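PDB 4HLN: starch synthase I from Hordeum vulgare, which belongs to the plant starch synthase family, whose members share the GT-B glycosyltransferase fold of two Rossmann-like domains facing each other across a cleft. Local coordinates for residues G148-A153 against H609-A614; Q363-E368 against S522-C527; L428-E431 against P435-E438; G447-Q452 against P480-W485; K459-D464 against K578-L583. All blocks are in the same frame, centred on the assembly; numbering follows the deposited sequence.

Interaction 1. Residues G148-A153 against H609-A614; sequences GSLPIA and HTWDHA
Trp611 offers one face of its indole to Ser149 and to the start of the next residue, Leu150. The serine CB stands over the five-membered ring, 4.2 Å from its centroid and 19° off the normal, which makes a CH-pi contact. The hydroxyl covers the same face but is shifted toward the rim, with OG 3.5 Å from CZ2 of Trp611. Further along, the indole reaches under the backbone of Leu150, whose N is 4.0 Å from CZ3 of Trp611, while Leu150 CB touches that same carbon. CG of Trp611 is anti to its carbonyl carbon (chi1 -78°), which sends the indole toward Ser149 and Leu150. At the near end of the patch a methyl meets a methylene: Ala153 CB is 3.9 Å from Trp611 CB.

The tryptophan opens helix 611-627, which in the GT-B fold is the C-terminal helix that crosses back onto the N-terminal domain. Its partner, helix 150-156, belongs to a beta-alpha-beta unit of that domain and rests through Leu150 and Pro151 on strands 126-130 and 160-166. Thr610 is the N-cap of the crossing helix: its OG1 accepts from His613 N at 3.2 Å and 162°. The cap closes the first turn, in which Trp611 lies. No hydrogen bond joins the two segments directly, but the next residue, Asp612, makes a salt bridge through OD1 with Arg157, just past helix 150-156.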
# COMPACT_ATOMS: atom_id res chain seq x y z
N GLY A 148 -0.56 1.48 -8.08
CA GLY A 148 -0.17 0.30 -8.84
C GLY A 148 0.77 0.60 -9.98
O GLY A 148 0.71 -0.02 -11.04
N SER A 149 1.66 1.56 -9.77
CA SER A 149 2.57 1.96 -10.82
C SER A 149 3.96 1.31 -10.65
O SER A 149 4.85 1.52 -11.48
CB SER A 149 2.68 3.50 -10.87
OG SER A 149 1.79 4.11 -9.95
N LEU A 150 4.13 0.52 -9.59
CA LEU A 150 5.45 -0.05 -9.32
C LEU A 150 6.03 -0.80 -10.53
O LEU A 150 7.15 -0.53 -10.93
CB LEU A 150 5.47 -0.94 -8.07
CG LEU A 150 6.88 -1.47 -7.78
CD1 LEU A 150 7.85 -0.32 -7.57
CD2 LEU A 150 6.92 -2.43 -6.58
N PRO A 151 5.25 -1.72 -11.11
CA PRO A 151 5.70 -2.42 -12.32
C PRO A 151 6.15 -1.46 -13.43
O PRO A 151 7.25 -1.63 -13.98
CB PRO A 151 4.45 -3.18 -12.76
CG PRO A 151 3.74 -3.48 -11.45
CD PRO A 151 4.00 -2.29 -10.56
N ILE A 152 5.33 -0.47 -13.76
CA ILE A 152 5.67 0.48 -14.82
C ILE A 152 6.97 1.24 -14.51
O ILE A 152 7.74 1.58 -15.42
CB ILE A 152 4.49 1.45 -15.12
CG1 ILE A 152 3.25 0.69 -15.57
CG2 ILE A 152 4.84 2.39 -16.20
CD1 ILE A 152 2.45 0.10 -14.38
N ALA A 153 7.24 1.46 -13.22
CA ALA A 153 8.40 2.25 -12.79
C ALA A 153 9.66 1.42 -12.90
O ALA A 153 10.69 1.90 -13.38
CB ALA A 153 8.22 2.72 -11.35
N HIS A 609 10.08 11.61 -3.22
CA HIS A 609 8.84 10.87 -3.07
C HIS A 609 8.39 10.29 -4.40
O HIS A 609 7.22 9.97 -4.59
CB HIS A 609 7.72 11.78 -2.55
CG HIS A 609 8.07 12.53 -1.30
ND1 HIS A 609 8.26 11.90 -0.08
CD2 HIS A 609 8.25 13.85 -1.07
CE1 HIS A 609 8.55 12.81 0.83
NE2 HIS A 609 8.56 14.00 0.26
N THR A 610 9.33 10.17 -5.33
CA THR A 610 8.99 9.64 -6.64
C THR A 610 8.95 8.13 -6.62
O THR A 610 9.35 7.49 -5.65
CB THR A 610 10.01 10.06 -7.73
OG1 THR A 610 11.24 9.35 -7.55
CG2 THR A 610 10.27 11.56 -7.64
N TRP A 611 8.45 7.58 -7.71
CA TRP A 611 8.47 6.15 -7.90
C TRP A 611 9.88 5.61 -8.16
O TRP A 611 10.17 4.47 -7.82
CB TRP A 611 7.53 5.78 -9.04
CG TRP A 611 6.11 5.79 -8.57
CD1 TRP A 611 5.18 6.75 -8.80
CD2 TRP A 611 5.47 4.80 -7.75
NE1 TRP A 611 4.00 6.41 -8.21
CE2 TRP A 611 4.15 5.23 -7.54
CE3 TRP A 611 5.89 3.59 -7.19
CZ2 TRP A 611 3.23 4.49 -6.79
CZ3 TRP A 611 4.99 2.86 -6.44
CH2 TRP A 611 3.67 3.32 -6.25
N ASP A 612 10.74 6.42 -8.75
CA ASP A 612 12.13 6.00 -8.93
C ASP A 612 12.74 5.69 -7.59
O ASP A 612 13.42 4.67 -7.41
CB ASP A 612 12.96 7.06 -9.65
CG ASP A 612 13.07 6.81 -11.13
OD1 ASP A 612 13.08 5.62 -11.54
OD2 ASP A 612 13.13 7.80 -11.89
N HIS A 613 12.51 6.58 -6.63
CA HIS A 613 13.08 6.40 -5.32
C HIS A 613 12.48 5.13 -4.73
O HIS A 613 13.17 4.32 -4.11
CB HIS A 613 12.79 7.60 -4.45
CG HIS A 613 13.42 7.52 -3.10
ND1 HIS A 613 12.78 6.96 -2.01
CD2 HIS A 613 14.63 7.92 -2.65
CE1 HIS A 613 13.57 7.02 -0.96
NE2 HIS A 613 14.70 7.60 -1.32
N ALA A 614 11.18 4.96 -4.94
CA ALA A 614 10.49 3.79 -4.42
C ALA A 614 11.04 2.51 -5.04
O ALA A 614 11.32 1.54 -4.33
CB ALA A 614 9.00 3.92 -4.68

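Interaction 2. Residues Q363-E368 against S522-C527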
# COMPACT_ATOMS: atom_id res chain seq x y z
N GLN A 363 4.36 -3.10 8.85
CA GLN A 363 5.67 -2.59 9.25
C GLN A 363 5.68 -1.25 10.00
O GLN A 363 6.36 -1.12 11.02
CB GLN A 363 6.60 -2.51 8.05
CG GLN A 363 7.65 -3.59 8.09
CD GLN A 363 8.46 -3.54 9.36
OE1 GLN A 363 9.14 -2.55 9.64
NE2 GLN A 363 8.39 -4.60 10.15
N GLY A 364 4.94 -0.27 9.51
CA GLY A 364 4.86 0.99 10.22
C GLY A 364 3.80 1.08 11.32
O GLY A 364 3.29 2.17 11.60
N TYR A 365 3.47 -0.04 11.94
CA TYR A 365 2.46 -0.06 13.02
C TYR A 365 2.87 -0.88 14.23
O TYR A 365 3.81 -1.66 14.18
CB TYR A 365 1.10 -0.55 12.51
CG TYR A 365 0.49 0.36 11.50
CD1 TYR A 365 -0.29 1.44 11.90
CD2 TYR A 365 0.70 0.17 10.14
CE1 TYR A 365 -0.86 2.30 10.97
CE2 TYR A 365 0.13 1.01 9.20
CZ TYR A 365 -0.65 2.08 9.62
OH TYR A 365 -1.22 2.92 8.70
N SER A 366 2.12 -0.72 15.31
CA SER A 366 2.44 -1.37 16.58
C SER A 366 2.02 -2.83 16.58
O SER A 366 1.18 -3.24 15.78
CB SER A 366 1.71 -0.66 17.71
OG SER A 366 0.31 -0.76 17.51
N TRP A 367 2.59 -3.60 17.49
CA TRP A 367 2.19 -4.99 17.69
C TRP A 367 0.66 -5.09 17.83
O TRP A 367 0.01 -5.94 17.21
CB TRP A 367 2.86 -5.57 18.94
CG TRP A 367 2.46 -6.99 19.23
CD1 TRP A 367 1.33 -7.42 19.89
CD2 TRP A 367 3.16 -8.18 18.84
NE1 TRP A 367 1.30 -8.79 19.94
CE2 TRP A 367 2.41 -9.29 19.31
CE3 TRP A 367 4.35 -8.42 18.14
CZ2 TRP A 367 2.81 -10.61 19.10
CZ3 TRP A 367 4.76 -9.73 17.94
CH2 TRP A 367 3.99 -10.81 18.42
N GLU A 368 0.12 -4.21 18.66
CA GLU A 368 -1.29 -4.21 19.01
C GLU A 368 -2.17 -4.02 17.79
O GLU A 368 -3.19 -4.70 17.63
CB GLU A 368 -1.56 -3.10 20.04
CG GLU A 368 -0.78 -3.24 21.37
CD GLU A 368 0.75 -3.17 21.25
OE1 GLU A 368 1.28 -2.55 20.29
OE2 GLU A 368 1.44 -3.75 22.13
N SER A 522 -5.33 7.41 9.89
CA SER A 522 -5.67 6.15 9.24
C SER A 522 -5.31 4.96 10.12
O SER A 522 -4.28 4.98 10.79
CB SER A 522 -4.95 6.02 7.91
OG SER A 522 -5.46 6.92 6.94
N ARG A 523 -6.16 3.93 10.07
CA ARG A 523 -6.04 2.75 10.93
C ARG A 523 -5.01 1.74 10.48
O ARG A 523 -4.38 1.07 11.29
CB ARG A 523 -7.37 2.03 11.01
CG ARG A 523 -8.50 2.90 11.38
CD ARG A 523 -9.73 2.09 11.67
NE ARG A 523 -10.64 2.93 12.43
CZ ARG A 523 -10.62 3.00 13.75
NH1 ARG A 523 -9.74 2.26 14.43
NH2 ARG A 523 -11.47 3.79 14.38
N PHE A 524 -4.85 1.60 9.17
CA PHE A 524 -4.02 0.55 8.62
C PHE A 524 -3.86 0.81 7.13
O PHE A 524 -4.48 0.15 6.30
CB PHE A 524 -4.70 -0.80 8.87
CG PHE A 524 -3.73 -1.93 9.07
CD1 PHE A 524 -3.88 -3.12 8.35
CD2 PHE A 524 -2.67 -1.81 9.95
CE1 PHE A 524 -3.00 -4.15 8.52
CE2 PHE A 524 -1.79 -2.84 10.12
CZ PHE A 524 -1.95 -4.02 9.41
N GLU A 525 -3.04 1.79 6.79
CA GLU A 525 -3.00 2.30 5.42
C GLU A 525 -1.83 1.75 4.60
O GLU A 525 -0.68 2.08 4.86
CB GLU A 525 -2.98 3.83 5.40
CG GLU A 525 -3.13 4.41 4.00
CD GLU A 525 -4.50 4.14 3.38
OE1 GLU A 525 -4.56 3.44 2.34
OE2 GLU A 525 -5.51 4.64 3.94
N PRO A 526 -2.14 0.92 3.60
CA PRO A 526 -1.13 0.35 2.71
C PRO A 526 -0.75 1.37 1.64
O PRO A 526 0.31 1.29 1.03
CB PRO A 526 -1.85 -0.84 2.08
CG PRO A 526 -3.26 -0.38 1.99
CD PRO A 526 -3.50 0.54 3.18
N CYS A 527 -1.63 2.35 1.42
CA CYS A 527 -1.42 3.35 0.40
C CYS A 527 -1.52 4.75 1.00
O CYS A 527 -2.48 5.50 0.73
CB CYS A 527 -2.44 3.16 -0.72
SG CYS A 527 -2.23 4.31 -2.10
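The phenol oxygen of Tyr365 accepts a nearly straight hydrogen bond from the backbone of Glu525, N to OH 2.9 Å with an angle of 176° at the hydrogen. The donor lies in the Ser-Arg-Phe-Glu-Pro-Cys sequence familiar from starch and glycogen synthases, in the loop between strand 517-520 and helix 529-536, and the bond joins it to the N-cap region of helix 367-374. Tyr365 reaches across with CG anti to its carbonyl carbon (chi1 -65°), which carries the phenol toward the loop. Phe524 then comes over one face of the tyrosine: the planes are inclined at 49°, an oblique pairing, and Tyr365 CD2 is 3.9 Å from Phe524 CE2. The carbonyl oxygen of Arg523 approaches Tyr365 CE1 to 3.7 Å, and His544 packs edge-to-face with the tyrosine ring.

The carboxylate of Glu525 has partners on both oxygens. OE2 is engaged by Lys453 in a salt bridge and by Gln452 in a hydrogen bond. The chain bends at chi2, bringing the other oxygen back over its own loop, where Cys527 follows, disulfide-bonded to Cys147. There OE1 of Glu525 uses its anti lone pair to accept from Cys527 N at 3.3 Å.

Interaction 3. Residues L428-E431 against P435-E438; sequences LQRE and PVRE
An inverse gamma turn centred on Val436 is read by a single amide side chain, that of Gln429, which lies against the backbone on both flanks of the turn. Gln429 NE2 donates to Arg437 O at 3.0 Å along an almost linear path, 175° at the hydrogen. The acceptor lies within 2° of the glutamine amide plane, yet from the carbonyl's standpoint the donor is tilted 34° out of plane. The same NE2 comes within 3.5 Å of Pro435 O, while OE1 of Gln429 faces Val436 CA. To arrive there the side chain stays extended beyond CG. Across the turn itself Arg437 N makes a weak bond back to Pro435 O.

The arrangement belongs to the connection from helix 419-432 to strand 442-446 in the C-terminal Rossmann-like domain, where the chain leaves the helix and doubles back beside its last turns. Gln471, at the start of the neighbouring strand 471-476, ties both sides together: its OE1 accepts from Gln429 NE2 and its own NE2 donates to Pro435 O.

Val436 also meets the next helical residue. Its CG2 sits 3.5 Å from Arg430 CG, and CG1 lies over one face of the arginine's guanidinium, 4.0 Å above the plane and displaced toward the rim. The arginine chain bends at chi3, and its NE is paired with Glu427. This outer patch is at the surface and touches a neighbouring molecule in the crystal. On the far flank of the turn, Arg437 forms salt bridges with Asp439 and Asp469.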
# COMPACT_ATOMS: atom_id res chain seq x y z
N LEU A 428 -6.35 30.71 1.17
CA LEU A 428 -7.16 29.57 1.54
C LEU A 428 -8.13 29.96 2.65
O LEU A 428 -9.31 29.63 2.59
CB LEU A 428 -6.28 28.39 1.97
CG LEU A 428 -7.00 27.13 2.47
CD1 LEU A 428 -7.85 26.50 1.36
CD2 LEU A 428 -5.99 26.13 3.03
N GLN A 429 -7.63 30.68 3.66
CA GLN A 429 -8.52 31.16 4.71
C GLN A 429 -9.63 31.99 4.09
O GLN A 429 -10.80 31.87 4.46
CB GLN A 429 -7.75 31.99 5.74
CG GLN A 429 -6.89 31.14 6.64
CD GLN A 429 -5.82 31.92 7.36
OE1 GLN A 429 -5.28 32.90 6.82
NE2 GLN A 429 -5.49 31.50 8.58
N ARG A 430 -9.28 32.79 3.09
CA ARG A 430 -10.27 33.62 2.43
C ARG A 430 -11.33 32.77 1.72
O ARG A 430 -12.53 32.98 1.91
CB ARG A 430 -9.61 34.62 1.49
CG ARG A 430 -8.81 35.71 2.23
CD ARG A 430 -8.45 36.87 1.32
NE ARG A 430 -7.01 37.14 1.34
CZ ARG A 430 -6.43 38.09 2.07
NH1 ARG A 430 -7.16 38.87 2.84
NH2 ARG A 430 -5.12 38.25 2.03
N GLU A 431 -10.89 31.81 0.92
CA GLU A 431 -11.80 30.91 0.24
C GLU A 431 -12.75 30.17 1.20
O GLU A 431 -13.89 29.86 0.85
CB GLU A 431 -10.99 29.91 -0.55
CG GLU A 431 -11.75 29.15 -1.62
CD GLU A 431 -10.84 28.16 -2.37
OE1 GLU A 431 -9.60 28.22 -2.17
OE2 GLU A 431 -11.37 27.34 -3.15
N PRO A 435 -11.08 33.60 9.52
CA PRO A 435 -10.26 34.75 9.89
C PRO A 435 -8.84 34.65 9.31
O PRO A 435 -8.10 33.68 9.57
CB PRO A 435 -10.25 34.70 11.42
CG PRO A 435 -10.92 33.36 11.80
CD PRO A 435 -11.82 33.05 10.66
N VAL A 436 -8.47 35.64 8.50
CA VAL A 436 -7.17 35.66 7.85
C VAL A 436 -6.05 35.99 8.82
O VAL A 436 -5.60 37.13 8.90
CB VAL A 436 -7.16 36.65 6.68
CG1 VAL A 436 -5.77 36.67 6.01
CG2 VAL A 436 -8.24 36.27 5.67
N ARG A 437 -5.60 34.99 9.56
CA ARG A 437 -4.55 35.17 10.54
C ARG A 437 -3.34 34.30 10.21
O ARG A 437 -3.44 33.07 10.09
CB ARG A 437 -5.07 34.83 11.93
CG ARG A 437 -6.35 35.54 12.29
CD ARG A 437 -6.78 35.13 13.68
NE ARG A 437 -5.64 35.02 14.59
CZ ARG A 437 -5.59 34.20 15.63
NH1 ARG A 437 -6.62 33.41 15.91
NH2 ARG A 437 -4.51 34.16 16.40
N GLU A 438 -2.20 34.95 10.05
CA GLU A 438 -0.98 34.25 9.67
C GLU A 438 -0.48 33.34 10.81
O GLU A 438 0.14 32.30 10.58
CB GLU A 438 0.09 35.28 9.26
CG GLU A 438 1.48 34.70 9.01
CD GLU A 438 2.27 34.47 10.29
OE1 GLU A 438 2.11 35.27 11.25
OE2 GLU A 438 3.05 33.48 10.34

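Interaction 4. Residues G447-Q452 against P480-W485; sequences GRLDYQ and PVFEGW
Apolar packing of Leu449 against Phe482 and Glu483 makes up the direct contact. The branched end of the leucine does the touching, approaching the phenylalanine at its rim: CD1 of Leu449 lies near the plane of the Phe482 ring, 3.6 Å from CD2 of that ring. The other methyl, CD2 of Leu449, lies well off that plane, 4.0 Å from Phe482 CD2. The two side chains cross at about a right angle, as do those of Leu449 and Glu483, where CD1 of the leucine meets CG of the glutamate at 3.5 Å. With chi1 of Phe482 at -171°, its CG is anti to the backbone N, which turns the ring's CD2 edge toward Leu449. One face of that ring is in turn covered by Trp485 CE3 from the next turn, 3.7 Å above the plane.

Backbone bonding shapes the loop. Leu449 is the centre of an inverse gamma turn, with a weak bond from Asp450 N to Arg448 O. The turn follows strand 442-446, and helix 480-492 comes after the adjacent parallel strand 471-476, so the contact joins two connections at the carboxyl end of the C-terminal domain's Rossmann-like sheet.

Polar bonding concerns the far end of Glu483. Its chain is extended beyond CG, and OE2 accepts from Gly478 N and bonds Ser477 OG, just ahead of the helix. The glutamate therefore divides its roles: OE2 is bonded to the loop before its own helix, and its CG methylene meets Leu449, making the contact one of shape rather than of directed bonds.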
# COMPACT_ATOMS: atom_id res chain seq x y z
N GLY A 447 -9.97 13.31 2.64
CA GLY A 447 -10.21 11.98 2.13
C GLY A 447 -11.62 11.49 2.35
O GLY A 447 -12.48 12.21 2.86
N ARG A 448 -11.85 10.23 1.97
CA ARG A 448 -13.15 9.60 2.11
C ARG A 448 -13.60 9.59 3.57
O ARG A 448 -12.80 9.40 4.48
CB ARG A 448 -13.08 8.17 1.58
CG ARG A 448 -12.51 8.02 0.18
CD ARG A 448 -13.30 6.97 -0.61
NE ARG A 448 -14.73 7.28 -0.59
CZ ARG A 448 -15.39 7.86 -1.60
NH1 ARG A 448 -16.69 8.11 -1.48
NH2 ARG A 448 -14.75 8.18 -2.71
N LEU A 449 -14.89 9.79 3.79
CA LEU A 449 -15.42 9.69 5.14
C LEU A 449 -15.64 8.23 5.52
O LEU A 449 -16.77 7.79 5.72
CB LEU A 449 -16.71 10.49 5.26
CG LEU A 449 -16.58 11.94 4.81
CD1 LEU A 449 -17.83 12.74 5.15
CD2 LEU A 449 -15.36 12.56 5.47
N ASP A 450 -14.54 7.47 5.61
CA ASP A 450 -14.60 6.04 5.92
C ASP A 450 -14.16 5.75 7.34
O ASP A 450 -13.48 6.57 7.97
CB ASP A 450 -13.70 5.23 4.98
CG ASP A 450 -14.18 5.25 3.55
OD1 ASP A 450 -15.34 5.65 3.31
OD2 ASP A 450 -13.39 4.87 2.65
N TYR A 451 -14.52 4.57 7.83
CA TYR A 451 -14.10 4.14 9.15
C TYR A 451 -12.59 4.04 9.17
O TYR A 451 -11.94 4.49 10.12
CB TYR A 451 -14.73 2.78 9.50
CG TYR A 451 -14.24 2.16 10.80
CD1 TYR A 451 -14.71 2.61 12.03
CD2 TYR A 451 -13.32 1.10 10.79
CE1 TYR A 451 -14.28 2.04 13.22
CE2 TYR A 451 -12.88 0.52 11.98
CZ TYR A 451 -13.37 1.00 13.20
OH TYR A 451 -12.94 0.44 14.39
N GLN A 452 -12.03 3.47 8.11
CA GLN A 452 -10.58 3.26 8.04
C GLN A 452 -9.77 4.55 8.01
O GLN A 452 -8.61 4.58 8.42
CB GLN A 452 -10.21 2.37 6.86
CG GLN A 452 -8.82 1.72 6.99
CD GLN A 452 -7.67 2.62 6.50
OE1 GLN A 452 -6.63 2.72 7.16
NE2 GLN A 452 -7.86 3.24 5.34
N PRO A 480 -23.39 10.47 4.73
CA PRO A 480 -24.40 11.48 5.06
C PRO A 480 -24.56 11.80 6.55
O PRO A 480 -24.80 12.97 6.88
CB PRO A 480 -25.68 10.88 4.48
CG PRO A 480 -25.19 10.13 3.29
CD PRO A 480 -23.88 9.52 3.71
N VAL A 481 -24.43 10.82 7.43
CA VAL A 481 -24.55 11.10 8.87
C VAL A 481 -23.34 11.87 9.41
O VAL A 481 -23.47 12.74 10.27
CB VAL A 481 -24.81 9.83 9.73
CG1 VAL A 481 -23.71 8.79 9.50
CG2 VAL A 481 -24.91 10.19 11.20
N PHE A 482 -22.15 11.55 8.90
CA PHE A 482 -20.94 12.26 9.28
C PHE A 482 -20.87 13.63 8.58
O PHE A 482 -20.48 14.64 9.17
CB PHE A 482 -19.70 11.42 8.96
CG PHE A 482 -18.44 11.99 9.53
CD1 PHE A 482 -18.05 11.70 10.83
CD2 PHE A 482 -17.64 12.83 8.77
CE1 PHE A 482 -16.89 12.24 11.36
CE2 PHE A 482 -16.48 13.36 9.30
CZ PHE A 482 -16.11 13.07 10.59
N GLU A 483 -21.27 13.64 7.31
CA GLU A 483 -21.40 14.88 6.57
C GLU A 483 -22.28 15.84 7.34
O GLU A 483 -21.95 17.02 7.50
CB GLU A 483 -22.00 14.62 5.19
CG GLU A 483 -21.08 13.84 4.25
CD GLU A 483 -21.71 13.58 2.89
OE1 GLU A 483 -22.80 14.14 2.62
OE2 GLU A 483 -21.12 12.81 2.10
N GLY A 484 -23.40 15.32 7.84
CA GLY A 484 -24.33 16.12 8.62
C GLY A 484 -23.62 16.67 9.83
O GLY A 484 -23.89 17.80 10.28
N TRP A 485 -22.70 15.88 10.36
CA TRP A 485 -21.98 16.25 11.56
C TRP A 485 -20.97 17.35 11.27
O TRP A 485 -20.77 18.26 12.07
CB TRP A 485 -21.28 15.04 12.16
CG TRP A 485 -20.35 15.43 13.24
CD1 TRP A 485 -20.65 15.56 14.56
CD2 TRP A 485 -18.97 15.76 13.11
NE1 TRP A 485 -19.54 15.95 15.27
CE2 TRP A 485 -18.49 16.08 14.40
CE3 TRP A 485 -18.08 15.81 12.03
CZ2 TRP A 485 -17.16 16.44 14.64
CZ3 TRP A 485 -16.76 16.17 12.27
CH2 TRP A 485 -16.32 16.49 13.56

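Interaction 5. Residues K459-D464 against K578-L583; sequences KMAIPD and KMLWAL
Two helices of the C-terminal Rossmann-like domain, 455-466 and 576-592, pack side by side here through small and branched apolar groups. Their local axes approach to 10.5 Å and cross at -48°, consistent with one class of ridges-into-grooves packing. Ala461 is the meeting point. Its CB lies 3.5 Å from CE of Met579 and 3.6 Å from CD2 of Leu580, so a single methyl receives the tips of two longer side chains. Met579 has CG anti to its backbone N and bends at chi3 (75°), which swings the terminal methyl onto the alanine. Asp464, one turn after Ala461, meets CD1 of Leu580 through CB at 4.0 Å, using the aliphatic part of the aspartate, whose OD1 is held in a salt bridge by Arg467. The first helix is kinked at Pro463 and Asp464; the proline has no N-H to give, and Asp464 N makes no bond to the turn before.

Around this pair, Met579 also leans on Phe571 of strand 569-571, at the edge of the parallel sheet, and on Pro521 just after strand 517-520. On the other flank of helix 455-466, Lys459 and Ile462 pack against Trp485 of helix 480-492.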
# COMPACT_ATOMS: atom_id res chain seq x y z
N LYS A 459 -14.00 13.02 15.08
CA LYS A 459 -15.30 13.32 15.68
C LYS A 459 -15.21 13.48 17.21
O LYS A 459 -15.91 14.31 17.79
CB LYS A 459 -16.29 12.21 15.31
CG LYS A 459 -17.75 12.49 15.63
CD LYS A 459 -18.64 11.45 14.96
CE LYS A 459 -20.12 11.84 14.99
NZ LYS A 459 -20.93 11.08 13.99
N MET A 460 -14.34 12.71 17.84
CA MET A 460 -14.24 12.71 19.30
C MET A 460 -13.26 13.75 19.82
O MET A 460 -13.44 14.29 20.91
CB MET A 460 -13.83 11.32 19.83
CG MET A 460 -14.63 10.14 19.28
SD MET A 460 -16.42 10.20 19.53
CE MET A 460 -16.96 8.75 18.60
N ALA A 461 -12.23 14.04 19.04
CA ALA A 461 -11.20 14.97 19.49
C ALA A 461 -11.55 16.43 19.22
O ALA A 461 -11.04 17.33 19.89
CB ALA A 461 -9.86 14.64 18.88
N ILE A 462 -12.43 16.66 18.25
CA ILE A 462 -12.78 18.03 17.86
C ILE A 462 -13.09 18.93 19.05
O ILE A 462 -12.45 19.97 19.22
CB ILE A 462 -13.96 18.05 16.86
CG1 ILE A 462 -13.45 17.84 15.44
CG2 ILE A 462 -14.69 19.38 16.92
CD1 ILE A 462 -12.60 18.98 14.93
N PRO A 463 -14.06 18.55 19.88
CA PRO A 463 -14.45 19.43 20.98
C PRO A 463 -13.26 19.83 21.86
O PRO A 463 -13.06 21.01 22.15
CB PRO A 463 -15.44 18.57 21.77
CG PRO A 463 -16.01 17.64 20.73
CD PRO A 463 -14.84 17.30 19.87
N ASP A 464 -12.47 18.85 22.25
CA ASP A 464 -11.29 19.11 23.07
C ASP A 464 -10.28 19.96 22.29
O ASP A 464 -9.44 20.64 22.88
CB ASP A 464 -10.67 17.77 23.47
CG ASP A 464 -10.01 17.83 24.83
OD1 ASP A 464 -9.53 18.92 25.22
OD2 ASP A 464 -9.96 16.78 25.50
N LYS A 578 -3.74 10.22 22.50
CA LYS A 578 -2.44 10.23 21.84
C LYS A 578 -2.46 11.17 20.64
O LYS A 578 -1.46 11.84 20.34
CB LYS A 578 -2.03 8.83 21.43
CG LYS A 578 -0.72 8.38 22.06
CD LYS A 578 0.41 9.41 21.87
CE LYS A 578 1.75 8.88 22.41
NZ LYS A 578 1.56 7.86 23.51
N MET A 579 -3.60 11.23 19.96
CA MET A 579 -3.72 12.12 18.82
C MET A 579 -3.60 13.57 19.26
O MET A 579 -2.77 14.33 18.75
CB MET A 579 -5.03 11.87 18.06
CG MET A 579 -5.15 12.68 16.77
SD MET A 579 -6.52 12.21 15.68
CE MET A 579 -7.94 12.89 16.53
N LEU A 580 -4.43 13.96 20.22
CA LEU A 580 -4.43 15.33 20.72
C LEU A 580 -3.07 15.68 21.26
O LEU A 580 -2.58 16.80 21.08
CB LEU A 580 -5.49 15.53 21.78
CG LEU A 580 -6.89 15.41 21.18
CD1 LEU A 580 -7.92 15.19 22.27
CD2 LEU A 580 -7.22 16.63 20.32
N TRP A 581 -2.44 14.72 21.94
CA TRP A 581 -1.12 14.98 22.47
C TRP A 581 -0.18 15.40 21.33
O TRP A 581 0.46 16.45 21.39
CB TRP A 581 -0.58 13.77 23.23
CG TRP A 581 0.81 14.00 23.71
CD1 TRP A 581 1.19 14.66 24.84
CD2 TRP A 581 2.02 13.60 23.05
NE1 TRP A 581 2.56 14.68 24.94
CE2 TRP A 581 3.09 14.04 23.85
CE3 TRP A 581 2.30 12.91 21.87
CZ2 TRP A 581 4.42 13.80 23.51
CZ3 TRP A 581 3.62 12.68 21.53
CH2 TRP A 581 4.66 13.13 22.34
N ALA A 582 -0.14 14.59 20.28
CA ALA A 582 0.70 14.89 19.12
C ALA A 582 0.34 16.21 18.43
O ALA A 582 1.22 16.98 18.06
CB ALA A 582 0.65 13.76 18.14
N LEU A 583 -0.95 16.45 18.24
CA LEU A 583 -1.39 17.72 17.69
C LEU A 583 -0.86 18.87 18.52
O LEU A 583 -0.29 19.82 17.97
CB LEU A 583 -2.91 17.80 17.67
CG LEU A 583 -3.51 17.03 16.50
CD1 LEU A 583 -4.99 17.25 16.43
CD2 LEU A 583 -2.85 17.50 15.24

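In the fold
Interactions 3, 4 and 5 lie in the C-terminal domain, whereas interaction 2 joins the two domains and interaction 1 places the C-terminal helix on the N-terminal one. Interactions 4 and 5 touch where helix 480-492 meets helix 455-466: Trp485 CH2 is 3.7 Å from Ile462 CG1. Interaction 4 also touches interaction 2, since Phe524 N lies 2.9 Å from Gln452 OE1, probably a hydrogen bond. Interactions 1 and 2 do not touch, their nearest atoms being about 7 Å apart, but Cys527 is disulfide-bonded to Cys147, next to segment 148-153. Helix 576-592 contributes Thr585 and Thr589 to the glycan pocket; the side chain of Met579 is about 13 Å from a bound alpha-D-glucopyranose.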